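Side-chain contacts in MATE family efflux transporter (Vibrio cholerae, PDB 6IDP), which probably exports drugs and other toxic compounds across the bacterial inner membrane, driven by an ion gradient and coupled to an H+-dependent conformational change: residues Pro248-Phe253 / Leu388-Phe393; Tyr148-Val153 / Ala205-Lys210; Ile294-Met297 / Lys301-Thr304; Leu104-Leu109 / Trp136-Ala141. One frame throughout, in Å; residues are numbered along the deposited sequence.

Contact 1 (Pro248-Phe253 / Leu388-Phe393)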
loop_
_atom_site.group_PDB
_atom_site.type_symbol
_atom_site.label_atom_id
_atom_site.label_comp_id
_atom_site.label_asym_id
_atom_site.label_seq_id
_atom_site.Cartn_x
_atom_site.Cartn_y
_atom_site.Cartn_z
ATOM N N PRO A 248 2.538 5.347 10.116
ATOM C CA PRO A 248 1.764 6.158 11.065
ATOM C C PRO A 248 2.639 6.908 12.066
ATOM O O PRO A 248 2.316 8.040 12.428
ATOM C CB PRO A 248 0.899 5.123 11.781
ATOM C CG PRO A 248 0.686 4.072 10.770
ATOM C CD PRO A 248 1.970 3.991 9.985
ATOM N N LEU A 249 3.725 6.281 12.511
ATOM C CA LEU A 249 4.660 6.934 13.418
ATOM C C LEU A 249 5.342 8.097 12.707
ATOM O O LEU A 249 5.552 9.158 13.297
ATOM C CB LEU A 249 5.703 5.944 13.938
ATOM C CG LEU A 249 5.177 4.657 14.576
ATOM C CD1 LEU A 249 6.314 3.875 15.215
ATOM C CD2 LEU A 249 4.089 4.962 15.593
ATOM N N SER A 250 5.676 7.883 11.436
ATOM C CA SER A 250 6.251 8.922 10.587
ATOM C C SER A 250 5.410 10.191 10.602
ATOM O O SER A 250 5.934 11.295 10.736
ATOM C CB SER A 250 6.395 8.421 9.148
ATOM O OG SER A 250 6.778 9.471 8.275
ATOM N N SER A 251 4.100 10.024 10.466
ATOM C CA SER A 251 3.188 11.159 10.447
ATOM C C SER A 251 3.090 11.819 11.820
ATOM O O SER A 251 2.987 13.040 11.918
ATOM C CB SER A 251 1.802 10.721 9.968
ATOM O OG SER A 251 1.879 10.135 8.680
ATOM N N MET A 252 3.136 11.009 12.874
ATOM C CA MET A 252 3.043 11.518 14.243
ATOM C C MET A 252 4.204 12.442 14.609
ATOM O O MET A 252 3.993 13.516 15.173
ATOM C CB MET A 252 2.973 10.360 15.239
ATOM C CG MET A 252 1.582 9.775 15.413
ATOM S SD MET A 252 1.518 8.588 16.766
ATOM C CE MET A 252 2.261 9.545 18.084
ATOM N N PHE A 253 5.425 12.019 14.299
ATOM C CA PHE A 253 6.598 12.857 14.528
ATOM C C PHE A 253 6.540 14.102 13.642
ATOM O O PHE A 253 6.862 15.206 14.081
ATOM C CB PHE A 253 7.891 12.078 14.260
ATOM C CG PHE A 253 8.232 11.058 15.321
ATOM C CD1 PHE A 253 8.966 11.420 16.440
ATOM C CD2 PHE A 253 7.839 9.735 15.188
ATOM C CE1 PHE A 253 9.287 10.485 17.411
ATOM C CE2 PHE A 253 8.159 8.796 16.155
ATOM C CZ PHE A 253 8.883 9.173 17.267
ATOM N N LEU A 388 15.153 1.672 9.081
ATOM C CA LEU A 388 16.284 2.573 8.870
ATOM C C LEU A 388 15.857 3.829 8.124
ATOM O O LEU A 388 16.248 4.939 8.483
ATOM C CB LEU A 388 17.399 1.869 8.096
ATOM C CG LEU A 388 18.346 0.973 8.892
ATOM C CD1 LEU A 388 19.345 0.302 7.964
ATOM C CD2 LEU A 388 19.064 1.783 9.961
ATOM N N ARG A 389 15.054 3.637 7.082
ATOM C CA ARG A 389 14.528 4.736 6.285
ATOM C C ARG A 389 13.813 5.746 7.174
ATOM O O ARG A 389 13.981 6.953 7.018
ATOM C CB ARG A 389 13.572 4.209 5.209
ATOM C CG ARG A 389 13.107 5.262 4.214
ATOM C CD ARG A 389 11.744 5.839 4.563
ATOM N NE ARG A 389 11.524 7.122 3.903
ATOM C CZ ARG A 389 10.346 7.732 3.826
ATOM N NH1 ARG A 389 9.269 7.171 4.357
ATOM N NH2 ARG A 389 10.243 8.903 3.208
ATOM N N LEU A 390 13.032 5.238 8.119
ATOM C CA LEU A 390 12.215 6.084 8.972
ATOM C C LEU A 390 12.994 6.788 10.071
ATOM O O LEU A 390 13.032 8.016 10.137
ATOM C CB LEU A 390 11.099 5.256 9.608
ATOM C CG LEU A 390 9.687 5.781 9.364
ATOM C CD1 LEU A 390 9.720 7.294 9.201
ATOM C CD2 LEU A 390 9.069 5.111 8.139
ATOM N N PHE A 391 13.606 5.996 10.940
ATOM C CA PHE A 391 14.124 6.516 12.198
ATOM C C PHE A 391 15.595 6.914 12.141
ATOM O O PHE A 391 16.056 7.696 12.969
ATOM C CB PHE A 391 13.896 5.486 13.310
ATOM C CG PHE A 391 12.448 5.151 13.527
ATOM C CD1 PHE A 391 11.603 6.053 14.156
ATOM C CD2 PHE A 391 11.930 3.938 13.100
ATOM C CE1 PHE A 391 10.269 5.751 14.355
ATOM C CE2 PHE A 391 10.595 3.630 13.300
ATOM C CZ PHE A 391 9.766 4.539 13.928
ATOM N N ALA A 392 16.327 6.380 11.168
ATOM C CA ALA A 392 17.748 6.694 11.043
ATOM C C ALA A 392 17.998 7.833 10.055
ATOM O O ALA A 392 18.913 8.637 10.243
ATOM C CB ALA A 392 18.533 5.456 10.622
ATOM N N PHE A 393 17.176 7.905 9.012
ATOM C CA PHE A 393 17.428 8.824 7.905
ATOM C C PHE A 393 16.387 9.938 7.769
ATOM O O PHE A 393 16.721 11.117 7.884
ATOM C CB PHE A 393 17.511 8.036 6.596
ATOM C CG PHE A 393 18.514 6.923 6.628
ATOM C CD1 PHE A 393 19.754 7.111 7.216
ATOM C CD2 PHE A 393 18.211 5.684 6.088
ATOM C CE1 PHE A 393 20.680 6.086 7.254
ATOM C CE2 PHE A 393 19.132 4.652 6.126
ATOM C CZ PHE A 393 20.367 4.855 6.709
HETATM O O HOH W 1 6.719 8.789 5.888
#

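Contact 2 (Tyr148-Val153 / Ala205-Lys210). With OLC ((2R)-2,3-dihydroxypropyl (9Z)-octadec-9-enoate), chain B; OLC ((2R)-2,3-dihydroxypropyl (9Z)-octadec-9-enoate), chain K.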
loop_
_atom_site.group_PDB
_atom_site.type_symbol
_atom_site.label_atom_id
_atom_site.label_comp_id
_atom_site.label_asym_id
_atom_site.label_seq_id
_atom_site.Cartn_x
_atom_site.Cartn_y
_atom_site.Cartn_z
ATOM N N TYR A 148 -9.106 -8.561 -1.466
ATOM C CA TYR A 148 -7.671 -8.331 -1.568
ATOM C C TYR A 148 -6.881 -9.636 -1.461
ATOM O O TYR A 148 -5.870 -9.814 -2.143
ATOM C CB TYR A 148 -7.206 -7.343 -0.492
ATOM C CG TYR A 148 -5.742 -6.974 -0.612
ATOM C CD1 TYR A 148 -5.323 -6.009 -1.518
ATOM C CD2 TYR A 148 -4.777 -7.595 0.174
ATOM C CE1 TYR A 148 -3.989 -5.669 -1.640
ATOM C CE2 TYR A 148 -3.437 -7.261 0.060
ATOM C CZ TYR A 148 -3.051 -6.297 -0.849
ATOM O OH TYR A 148 -1.723 -5.956 -0.969
ATOM N N PHE A 149 -7.341 -10.545 -0.606
ATOM C CA PHE A 149 -6.678 -11.834 -0.442
ATOM C C PHE A 149 -6.807 -12.679 -1.708
ATOM O O PHE A 149 -5.871 -13.381 -2.089
ATOM C CB PHE A 149 -7.246 -12.588 0.766
ATOM C CG PHE A 149 -7.040 -11.880 2.077
ATOM C CD1 PHE A 149 -5.900 -11.124 2.306
ATOM C CD2 PHE A 149 -7.996 -11.964 3.082
ATOM C CE1 PHE A 149 -5.714 -10.469 3.515
ATOM C CE2 PHE A 149 -7.818 -11.307 4.290
ATOM C CZ PHE A 149 -6.677 -10.564 4.508
ATOM N N TYR A 150 -7.968 -12.612 -2.354
ATOM C CA TYR A 150 -8.149 -13.262 -3.650
ATOM C C TYR A 150 -7.205 -12.658 -4.683
ATOM O O TYR A 150 -6.625 -13.377 -5.499
ATOM C CB TYR A 150 -9.594 -13.141 -4.137
ATOM C CG TYR A 150 -10.541 -14.174 -3.568
ATOM C CD1 TYR A 150 -10.413 -15.517 -3.896
ATOM C CD2 TYR A 150 -11.579 -13.802 -2.723
ATOM C CE1 TYR A 150 -11.285 -16.465 -3.383
ATOM C CE2 TYR A 150 -12.454 -14.738 -2.208
ATOM C CZ TYR A 150 -12.303 -16.067 -2.541
ATOM O OH TYR A 150 -13.173 -16.998 -2.027
ATOM N N TYR A 151 -7.064 -11.335 -4.647
ATOM C CA TYR A 151 -6.150 -10.627 -5.539
ATOM C C TYR A 151 -4.716 -11.096 -5.328
ATOM O O TYR A 151 -3.944 -11.211 -6.280
ATOM C CB TYR A 151 -6.228 -9.110 -5.322
ATOM C CG TYR A 151 -7.479 -8.450 -5.851
ATOM C CD1 TYR A 151 -8.362 -9.136 -6.678
ATOM C CD2 TYR A 151 -7.773 -7.130 -5.531
ATOM C CE1 TYR A 151 -9.507 -8.522 -7.163
ATOM C CE2 TYR A 151 -8.914 -6.512 -6.010
ATOM C CZ TYR A 151 -9.775 -7.210 -6.825
ATOM O OH TYR A 151 -10.907 -6.591 -7.297
ATOM N N SER A 152 -4.367 -11.359 -4.073
ATOM C CA SER A 152 -3.021 -11.791 -3.718
ATOM C C SER A 152 -2.735 -13.202 -4.218
ATOM O O SER A 152 -1.609 -13.507 -4.602
ATOM C CB SER A 152 -2.817 -11.718 -2.204
ATOM O OG SER A 152 -2.968 -10.387 -1.744
ATOM N N VAL A 153 -3.753 -14.058 -4.212
ATOM C CA VAL A 153 -3.611 -15.403 -4.754
ATOM C C VAL A 153 -3.437 -15.356 -6.278
ATOM O O VAL A 153 -2.606 -16.077 -6.830
ATOM C CB VAL A 153 -4.818 -16.293 -4.378
ATOM C CG1 VAL A 153 -4.761 -17.624 -5.114
ATOM C CG2 VAL A 153 -4.858 -16.515 -2.871
ATOM N N ALA A 205 -17.722 -12.104 -5.918
ATOM C CA ALA A 205 -18.567 -13.022 -6.671
ATOM C C ALA A 205 -17.962 -13.363 -8.034
ATOM O O ALA A 205 -18.234 -14.425 -8.588
ATOM C CB ALA A 205 -19.961 -12.437 -6.841
ATOM N N ILE A 206 -17.146 -12.459 -8.568
ATOM C CA ILE A 206 -16.541 -12.662 -9.881
ATOM C C ILE A 206 -15.198 -13.391 -9.804
ATOM O O ILE A 206 -14.935 -14.297 -10.595
ATOM C CB ILE A 206 -16.343 -11.317 -10.616
ATOM C CG1 ILE A 206 -17.697 -10.686 -10.944
ATOM C CG2 ILE A 206 -15.542 -11.515 -11.896
ATOM C CD1 ILE A 206 -17.599 -9.336 -11.618
ATOM N N VAL A 207 -14.356 -13.008 -8.848
ATOM C CA VAL A 207 -12.985 -13.514 -8.810
ATOM C C VAL A 207 -12.877 -14.914 -8.195
ATOM O O VAL A 207 -12.020 -15.704 -8.595
ATOM C CB VAL A 207 -12.050 -12.543 -8.040
ATOM C CG1 VAL A 207 -12.373 -12.515 -6.550
ATOM C CG2 VAL A 207 -10.588 -12.906 -8.273
ATOM N N ALA A 208 -13.752 -15.226 -7.244
ATOM C CA ALA A 208 -13.676 -16.493 -6.524
ATOM C C ALA A 208 -13.917 -17.719 -7.419
ATOM O O ALA A 208 -13.178 -18.698 -7.318
ATOM C CB ALA A 208 -14.650 -16.495 -5.347
ATOM N N PRO A 209 -14.945 -17.685 -8.291
ATOM C CA PRO A 209 -15.080 -18.861 -9.162
ATOM C C PRO A 209 -13.959 -18.974 -10.193
ATOM O O PRO A 209 -13.633 -20.084 -10.615
ATOM C CB PRO A 209 -16.433 -18.639 -9.851
ATOM C CG PRO A 209 -16.685 -17.172 -9.745
ATOM C CD PRO A 209 -16.084 -16.761 -8.442
ATOM N N LYS A 210 -13.387 -17.845 -10.596
ATOM C CA LYS A 210 -12.275 -17.860 -11.538
ATOM C C LYS A 210 -11.031 -18.464 -10.891
ATOM O O LYS A 210 -10.309 -19.245 -11.513
ATOM C CB LYS A 210 -11.983 -16.450 -12.050
ATOM C CG LYS A 210 -12.913 -15.986 -13.165
ATOM C CD LYS A 210 -12.874 -14.473 -13.321
ATOM C CE LYS A 210 -13.410 -14.034 -14.675
ATOM N NZ LYS A 210 -14.744 -14.621 -14.974
HETATM C C18 OLC B . -10.139 -3.921 -3.869
HETATM C C10 OLC B . -4.374 -1.135 -0.938
HETATM C C9 OLC B . -3.145 -1.179 -1.492
HETATM C C17 OLC B . -9.208 -4.192 -2.708
HETATM C C11 OLC B . -4.814 -2.208 0.033
HETATM C C8 OLC B . -2.192 -2.303 -1.150
HETATM C C16 OLC B . -9.924 -3.907 -1.405
HETATM C C12 OLC B . -6.284 -2.036 0.356
HETATM C C15 OLC B . -8.937 -3.423 -0.363
HETATM C C13 OLC B . -7.072 -1.890 -0.928
HETATM C C14 OLC B . -8.556 -1.985 -0.639
HETATM C C18 OLC K . -22.513 -10.131 -10.338
HETATM C C17 OLC K . -22.208 -11.501 -9.771
HETATM C C16 OLC K . -21.849 -12.454 -10.890
HETATM C C12 OLC K . -20.154 -16.993 -11.917
HETATM C C15 OLC K . -21.499 -13.809 -10.314
HETATM C C13 OLC K . -20.731 -16.098 -10.841
HETATM C C14 OLC K . -21.010 -14.726 -11.416
#

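Contact 3 (Ile294-Met297 / Lys301-Thr304). With OLC ((2R)-2,3-dihydroxypropyl (9Z)-octadec-9-enoate), chain H.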
loop_
_atom_site.group_PDB
_atom_site.type_symbol
_atom_site.label_atom_id
_atom_site.label_comp_id
_atom_site.label_asym_id
_atom_site.label_seq_id
_atom_site.Cartn_x
_atom_site.Cartn_y
_atom_site.Cartn_z
ATOM N N ILE A 294 9.627 -12.302 -8.854
ATOM C CA ILE A 294 10.833 -12.627 -8.099
ATOM C C ILE A 294 10.685 -13.944 -7.341
ATOM O O ILE A 294 11.577 -14.793 -7.378
ATOM C CB ILE A 294 11.194 -11.507 -7.095
ATOM C CG1 ILE A 294 11.472 -10.194 -7.828
ATOM C CG2 ILE A 294 12.404 -11.901 -6.266
ATOM C CD1 ILE A 294 12.666 -10.252 -8.752
ATOM N N GLY A 295 9.553 -14.106 -6.659
ATOM C CA GLY A 295 9.293 -15.298 -5.871
ATOM C C GLY A 295 9.286 -16.567 -6.703
ATOM O O GLY A 295 9.879 -17.575 -6.314
ATOM N N ARG A 296 8.619 -16.516 -7.852
ATOM C CA ARG A 296 8.569 -17.665 -8.749
ATOM C C ARG A 296 9.962 -17.998 -9.283
ATOM O O ARG A 296 10.336 -19.168 -9.372
ATOM C CB ARG A 296 7.606 -17.407 -9.913
ATOM C CG ARG A 296 7.255 -18.667 -10.704
ATOM C CD ARG A 296 6.754 -18.344 -12.105
ATOM N NE ARG A 296 7.732 -17.567 -12.863
ATOM C CZ ARG A 296 8.805 -18.084 -13.454
ATOM N NH1 ARG A 296 9.051 -19.386 -13.378
ATOM N NH2 ARG A 296 9.638 -17.296 -14.121
ATOM N N MET A 297 10.723 -16.964 -9.636
ATOM C CA MET A 297 12.060 -17.159 -10.181
ATOM C C MET A 297 12.998 -17.766 -9.139
ATOM O O MET A 297 13.836 -18.606 -9.469
ATOM C CB MET A 297 12.629 -15.839 -10.715
ATOM C CG MET A 297 12.057 -15.423 -12.067
ATOM S SD MET A 297 12.714 -13.853 -12.689
ATOM C CE MET A 297 12.605 -12.846 -11.227
ATOM N N LYS A 301 14.980 -21.374 -9.345
ATOM C CA LYS A 301 16.424 -21.139 -9.381
ATOM C C LYS A 301 16.877 -20.298 -10.576
ATOM O O LYS A 301 18.014 -20.423 -11.030
ATOM C CB LYS A 301 17.182 -22.471 -9.376
ATOM C CG LYS A 301 17.089 -23.211 -8.061
ATOM C CD LYS A 301 17.564 -22.317 -6.940
ATOM C CE LYS A 301 17.331 -22.940 -5.582
ATOM N NZ LYS A 301 17.681 -21.962 -4.519
ATOM N N GLU A 302 15.996 -19.435 -11.072
ATOM C CA GLU A 302 16.367 -18.483 -12.115
ATOM C C GLU A 302 17.034 -17.259 -11.490
ATOM O O GLU A 302 16.496 -16.151 -11.542
ATOM C CB GLU A 302 15.138 -18.067 -12.931
ATOM C CG GLU A 302 14.417 -19.225 -13.606
ATOM C CD GLU A 302 13.183 -18.781 -14.375
ATOM O OE1 GLU A 302 13.030 -17.565 -14.620
ATOM O OE2 GLU A 302 12.362 -19.651 -14.735
ATOM N N ILE A 303 18.213 -17.463 -10.908
ATOM C CA ILE A 303 18.869 -16.424 -10.119
ATOM C C ILE A 303 19.439 -15.290 -10.978
ATOM O O ILE A 303 19.405 -14.126 -10.573
ATOM C CB ILE A 303 19.993 -17.023 -9.242
ATOM C CG1 ILE A 303 19.454 -18.205 -8.426
ATOM C CG2 ILE A 303 20.584 -15.963 -8.318
ATOM C CD1 ILE A 303 18.204 -17.878 -7.619
ATOM N N THR A 304 19.955 -15.623 -12.160
ATOM C CA THR A 304 20.439 -14.603 -13.087
ATOM C C THR A 304 19.318 -13.638 -13.453
ATOM O O THR A 304 19.500 -12.417 -13.433
ATOM C CB THR A 304 20.999 -15.214 -14.382
ATOM O OG1 THR A 304 22.103 -16.071 -14.074
ATOM C CG2 THR A 304 21.466 -14.116 -15.335
HETATM C C18 OLC H . 27.313 -7.852 -4.940
HETATM C C10 OLC H . 24.229 -14.713 -9.140
HETATM C C9 OLC H . 23.888 -14.616 -10.444
HETATM C C17 OLC H . 25.955 -8.456 -4.639
HETATM C C11 OLC H . 25.406 -13.944 -8.581
HETATM C C8 OLC H . 24.662 -13.734 -11.399
HETATM C C16 OLC H . 25.699 -9.666 -5.520
HETATM C C12 OLC H . 25.275 -13.795 -7.078
HETATM C C7 OLC H . 23.706 -13.052 -12.357
HETATM C C15 OLC H . 26.315 -10.905 -4.901
HETATM C C13 OLC H . 25.377 -12.327 -6.714
HETATM C C6 OLC H . 24.310 -11.756 -12.856
HETATM C C14 OLC H . 25.487 -12.139 -5.214
HETATM C C5 OLC H . 23.210 -10.804 -13.276
HETATM C C4 OLC H . 23.729 -9.382 -13.279
#

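Contact 4 (Leu104-Leu109 / Trp136-Ala141). With OLC ((2R)-2,3-dihydroxypropyl (9Z)-octadec-9-enoate), chain R.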
loop_
_atom_site.group_PDB
_atom_site.type_symbol
_atom_site.label_atom_id
_atom_site.label_comp_id
_atom_site.label_asym_id
_atom_site.label_seq_id
_atom_site.Cartn_x
_atom_site.Cartn_y
_atom_site.Cartn_z
ATOM N N LEU A 104 -12.349 -11.808 13.433
ATOM C CA LEU A 104 -12.003 -11.679 14.845
ATOM C C LEU A 104 -11.569 -10.255 15.176
ATOM O O LEU A 104 -11.976 -9.699 16.193
ATOM C CB LEU A 104 -10.894 -12.663 15.228
ATOM C CG LEU A 104 -11.298 -14.127 15.404
ATOM C CD1 LEU A 104 -10.095 -14.965 15.813
ATOM C CD2 LEU A 104 -12.421 -14.255 16.425
ATOM N N ILE A 105 -10.742 -9.670 14.312
ATOM C CA ILE A 105 -10.289 -8.297 14.506
ATOM C C ILE A 105 -11.472 -7.333 14.511
ATOM O O ILE A 105 -11.594 -6.500 15.401
ATOM C CB ILE A 105 -9.289 -7.861 13.416
ATOM C CG1 ILE A 105 -8.000 -8.681 13.510
ATOM C CG2 ILE A 105 -8.964 -6.386 13.559
ATOM C CD1 ILE A 105 -7.208 -8.426 14.774
ATOM N N ALA A 106 -12.348 -7.466 13.520
ATOM C CA ALA A 106 -13.513 -6.596 13.401
ATOM C C ALA A 106 -14.409 -6.675 14.636
ATOM O O ALA A 106 -14.943 -5.663 15.090
ATOM C CB ALA A 106 -14.306 -6.948 12.150
ATOM N N LEU A 107 -14.559 -7.880 15.177
ATOM C CA LEU A 107 -15.392 -8.106 16.354
ATOM C C LEU A 107 -14.866 -7.377 17.589
ATOM O O LEU A 107 -15.625 -6.707 18.290
ATOM C CB LEU A 107 -15.501 -9.606 16.648
ATOM C CG LEU A 107 -16.142 -10.015 17.978
ATOM C CD1 LEU A 107 -17.557 -9.469 18.097
ATOM C CD2 LEU A 107 -16.136 -11.528 18.134
ATOM N N VAL A 108 -13.569 -7.507 17.855
ATOM C CA VAL A 108 -12.993 -6.917 19.059
ATOM C C VAL A 108 -12.871 -5.399 18.937
ATOM O O VAL A 108 -12.852 -4.693 19.943
ATOM C CB VAL A 108 -11.606 -7.521 19.388
ATOM C CG1 VAL A 108 -11.688 -9.039 19.422
ATOM C CG2 VAL A 108 -10.559 -7.064 18.386
ATOM N N LEU A 109 -12.801 -4.900 17.706
ATOM C CA LEU A 109 -12.707 -3.464 17.482
ATOM C C LEU A 109 -14.037 -2.777 17.775
ATOM O O LEU A 109 -14.068 -1.705 18.380
ATOM C CB LEU A 109 -12.261 -3.166 16.049
ATOM C CG LEU A 109 -10.806 -3.506 15.718
ATOM C CD1 LEU A 109 -10.472 -3.114 14.289
ATOM C CD2 LEU A 109 -9.861 -2.836 16.700
ATOM N N TRP A 136 -21.655 -1.266 9.613
ATOM C CA TRP A 136 -21.567 -1.319 8.161
ATOM C C TRP A 136 -20.124 -1.212 7.680
ATOM O O TRP A 136 -19.720 -1.909 6.747
ATOM C CB TRP A 136 -22.404 -0.204 7.533
ATOM C CG TRP A 136 -23.871 -0.316 7.813
ATOM C CD1 TRP A 136 -24.589 0.407 8.721
ATOM C CD2 TRP A 136 -24.802 -1.199 7.175
ATOM N NE1 TRP A 136 -25.909 0.027 8.689
ATOM C CE2 TRP A 136 -26.066 -0.957 7.748
ATOM C CE3 TRP A 136 -24.689 -2.172 6.178
ATOM C CZ2 TRP A 136 -27.207 -1.651 7.356
ATOM C CZ3 TRP A 136 -25.825 -2.858 5.788
ATOM C CH2 TRP A 136 -27.066 -2.596 6.377
ATOM N N TRP A 137 -19.345 -0.342 8.316
ATOM C CA TRP A 137 -17.996 -0.073 7.837
ATOM C C TRP A 137 -17.038 -1.239 8.069
ATOM O O TRP A 137 -16.238 -1.561 7.196
ATOM C CB TRP A 137 -17.423 1.195 8.478
ATOM C CG TRP A 137 -16.082 1.504 7.914
ATOM C CD1 TRP A 137 -15.814 2.225 6.789
ATOM C CD2 TRP A 137 -14.819 1.057 8.416
ATOM N NE1 TRP A 137 -14.460 2.270 6.568
ATOM C CE2 TRP A 137 -13.827 1.559 7.553
ATOM C CE3 TRP A 137 -14.430 0.287 9.515
ATOM C CZ2 TRP A 137 -12.472 1.318 7.756
ATOM C CZ3 TRP A 137 -13.085 0.049 9.715
ATOM C CH2 TRP A 137 -12.122 0.564 8.841
ATOM N N LEU A 138 -17.105 -1.856 9.244
ATOM C CA LEU A 138 -16.265 -3.019 9.525
ATOM C C LEU A 138 -16.622 -4.170 8.591
ATOM O O LEU A 138 -15.757 -4.955 8.197
ATOM C CB LEU A 138 -16.399 -3.457 10.987
ATOM C CG LEU A 138 -15.595 -2.634 11.999
ATOM C CD1 LEU A 138 -16.000 -2.971 13.425
ATOM C CD2 LEU A 138 -14.104 -2.863 11.793
ATOM N N ALA A 139 -17.899 -4.256 8.232
ATOM C CA ALA A 139 -18.364 -5.259 7.279
ATOM C C ALA A 139 -17.757 -5.012 5.901
ATOM O O ALA A 139 -17.420 -5.950 5.181
ATOM C CB ALA A 139 -19.880 -5.250 7.200
ATOM N N SER A 140 -17.626 -3.738 5.540
ATOM C CA SER A 140 -17.008 -3.351 4.278
ATOM C C SER A 140 -15.506 -3.600 4.318
ATOM O O SER A 140 -14.896 -3.922 3.299
ATOM C CB SER A 140 -17.287 -1.876 3.966
ATOM O OG SER A 140 -16.591 -1.031 4.864
ATOM N N ALA A 141 -14.914 -3.444 5.497
ATOM C CA ALA A 141 -13.487 -3.690 5.664
ATOM C C ALA A 141 -13.176 -5.175 5.495
ATOM O O ALA A 141 -12.165 -5.542 4.895
ATOM C CB ALA A 141 -13.015 -3.194 7.023
HETATM C C18 OLC R . -17.766 -10.830 8.702
HETATM C C10 OLC R . -19.790 -7.725 15.599
HETATM C C9 OLC R . -20.533 -7.970 16.701
HETATM C C17 OLC R . -18.026 -9.352 8.893
HETATM C C11 OLC R . -20.043 -6.500 14.745
HETATM C C8 OLC R . -21.640 -7.025 17.121
HETATM C C16 OLC R . -17.579 -8.935 10.277
HETATM C C12 OLC R . -18.748 -6.060 14.092
HETATM C C7 OLC R . -22.257 -7.513 18.414
HETATM C C15 OLC R . -18.193 -7.599 10.646
HETATM C C13 OLC R . -18.856 -6.197 12.587
HETATM C C6 OLC R . -22.926 -6.355 19.122
HETATM C C14 OLC R . -17.996 -7.354 12.127
HETATM C C5 OLC R . -22.656 -6.440 20.608
#

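Contact 1 (Pro248-Phe253 / Leu388-Phe393)
Leu249 and Phe391 meet where a methyl runs into a ring edge: CD1 of Leu249 lies 3.7 Å from CZ of Phe391, close to the plane of that ring. CE1 of Phe391 is also 4.1 Å from CE2 of Phe253, the two phenyl side chains crossing at about a right angle. Deeper in, the short Ser250 side chain leaves room for a leucine methyl, its CB 3.5 Å from CD1 of the buried Leu390. The Ser250 hydroxyl, held anti to the backbone N (chi1 172°), turns toward a water at 2.5 Å from OG, which makes a weak bond to NH1 of Arg389. That guanidinium is steadied from outside the pair, since NH2 bonds to OD1 of Asn418. Leu246, one turn before Ser250, packs on both Leu390 and Phe391. Segment 388-393 contains a wider pi-type turn, and helix 248-253 is kinked at Pro248, whose N cannot donate to the preceding turn. Their short axes run nearly parallel, 28° apart, joining helices 226-259 and 379-435 in the C-terminal half of the MATE fold.

Contact 2 (Tyr148-Val153 / Ala205-Lys210)
Tyr150 and Val207 join helices 124-156 and 189-213 in the N-terminal half of the MATE fold, an all-helical membrane bundle with lipid-like chains along its flanks. The tyrosine is long enough to span the gap, and the short side chains opposite leave room for it. CG1 of Val207 touches CB of Tyr150 at 3.7 Å and also nears CG of that tyrosine; this methyl stands between the backbone N and the carbonyl carbon (chi1 69°). Farther along, the ring lies with one face over CA of Ala208. Leu147, Cys154 and Leu166 also pack on Val207, giving it apolar surroundings that suit a valine. Pro209 breaks the hydrogen-bond pattern of its helix, and its backbone N has no bond to the preceding turn. On the other flank of helix 124-156 a monoolein chain runs past Tyr148 and Tyr151, its terminal C18 lying 3.6 Å from CE2 of Tyr151. At the far end of the Tyr150 ring, the phenolic OH rests 3.7 Å from the Ala208 CB methyl.

Contact 3 (Ile294-Met297 / Lys301-Thr304)
Glu302 reaches back over Met297, its CB 4.0 Å from CB of Met297. From there CG, anti to the carbonyl carbon (chi1 -59°), leads into an extended chain that carries the carboxylate past the thioether side chain, which it crosses at about a right angle. OE1 comes within 3.5 Å of CG of Met297. The backbone beneath is a Schellman motif: helix 281-299 ends, Lys301 adopts the positive phi that turns the chain, and N of Glu302 bonds to O of Met297 at 2.8 Å. Glu302 is also the N-cap of helix 303-330, and a glutamate suits the place because its length carries the carboxylate to Arg296. At the tip, OE1 forms a weak, salt-bridging hydrogen bond of 3.4 Å with NH2 of Arg296, while OE2 lies in the guanidinium plane, 3.6 Å from NH1. The two planes are 62° apart, so the groups do not meet as a flat bidentate pair. A bend at chi3 (57°) turns the arginine back toward the acid. OE1 has a further weak bond to ND1 of His305.

Contact 4 (Leu104-Leu109 / Trp136-Ala141)
Leu138 is the residue of its segment that touches the other, its branched end meeting Ala106 and Leu109 in the apolar part of the contact. CD2 is 4.1 Å from CB of Ala106 and 4.4 Å from CD1 of Leu109. The alanine is small enough to let the backbones come close, its CA being 5.9 Å from CA of Leu138, while the longer Leu109 fills in one turn later. A second kind of contact is methyl against carbonyl: CD1 of Leu138 sits 3.3 Å from O of Ala106, a van der Waals approach to a helix carbonyl. Third, a monoolein chain lies alongside, with C14 3.7 Å from CB of Ala106 and C13 4.0 Å from CB of Leu138. Farther out, Leu109 and Trp137 both pack on Ile56 of helix 54-80. The two segments thus meet through hydrocarbon and one carbonyl, without a polar side-chain pair. At this point, then, helices 84-111 and 124-156 probably fit by shape and burial rather than by directional bonds, beside the acyl chain.

From the N terminus, contact 4 closes first, joining helix 84-111 to helix 124-156 across a loop of 26 residues. Contact 2 follows in series; it starts from the same helix 124-156 and joins it to helix 189-213, so this helix serves both, their centres about 20 Å apart. The chain then passes to helix 226-259, where contact 1 opens a loop of 134 residues that closes only on helix 379-435. Nested inside it is contact 3, a short turn between helices 281-299 and 303-330. None of the loops cross. Contacts 4 and 2 bind the N-terminal half, contacts 1 and 3 the C-terminal half; contacts 1 and 2 lie on opposite sides of the chain's centre.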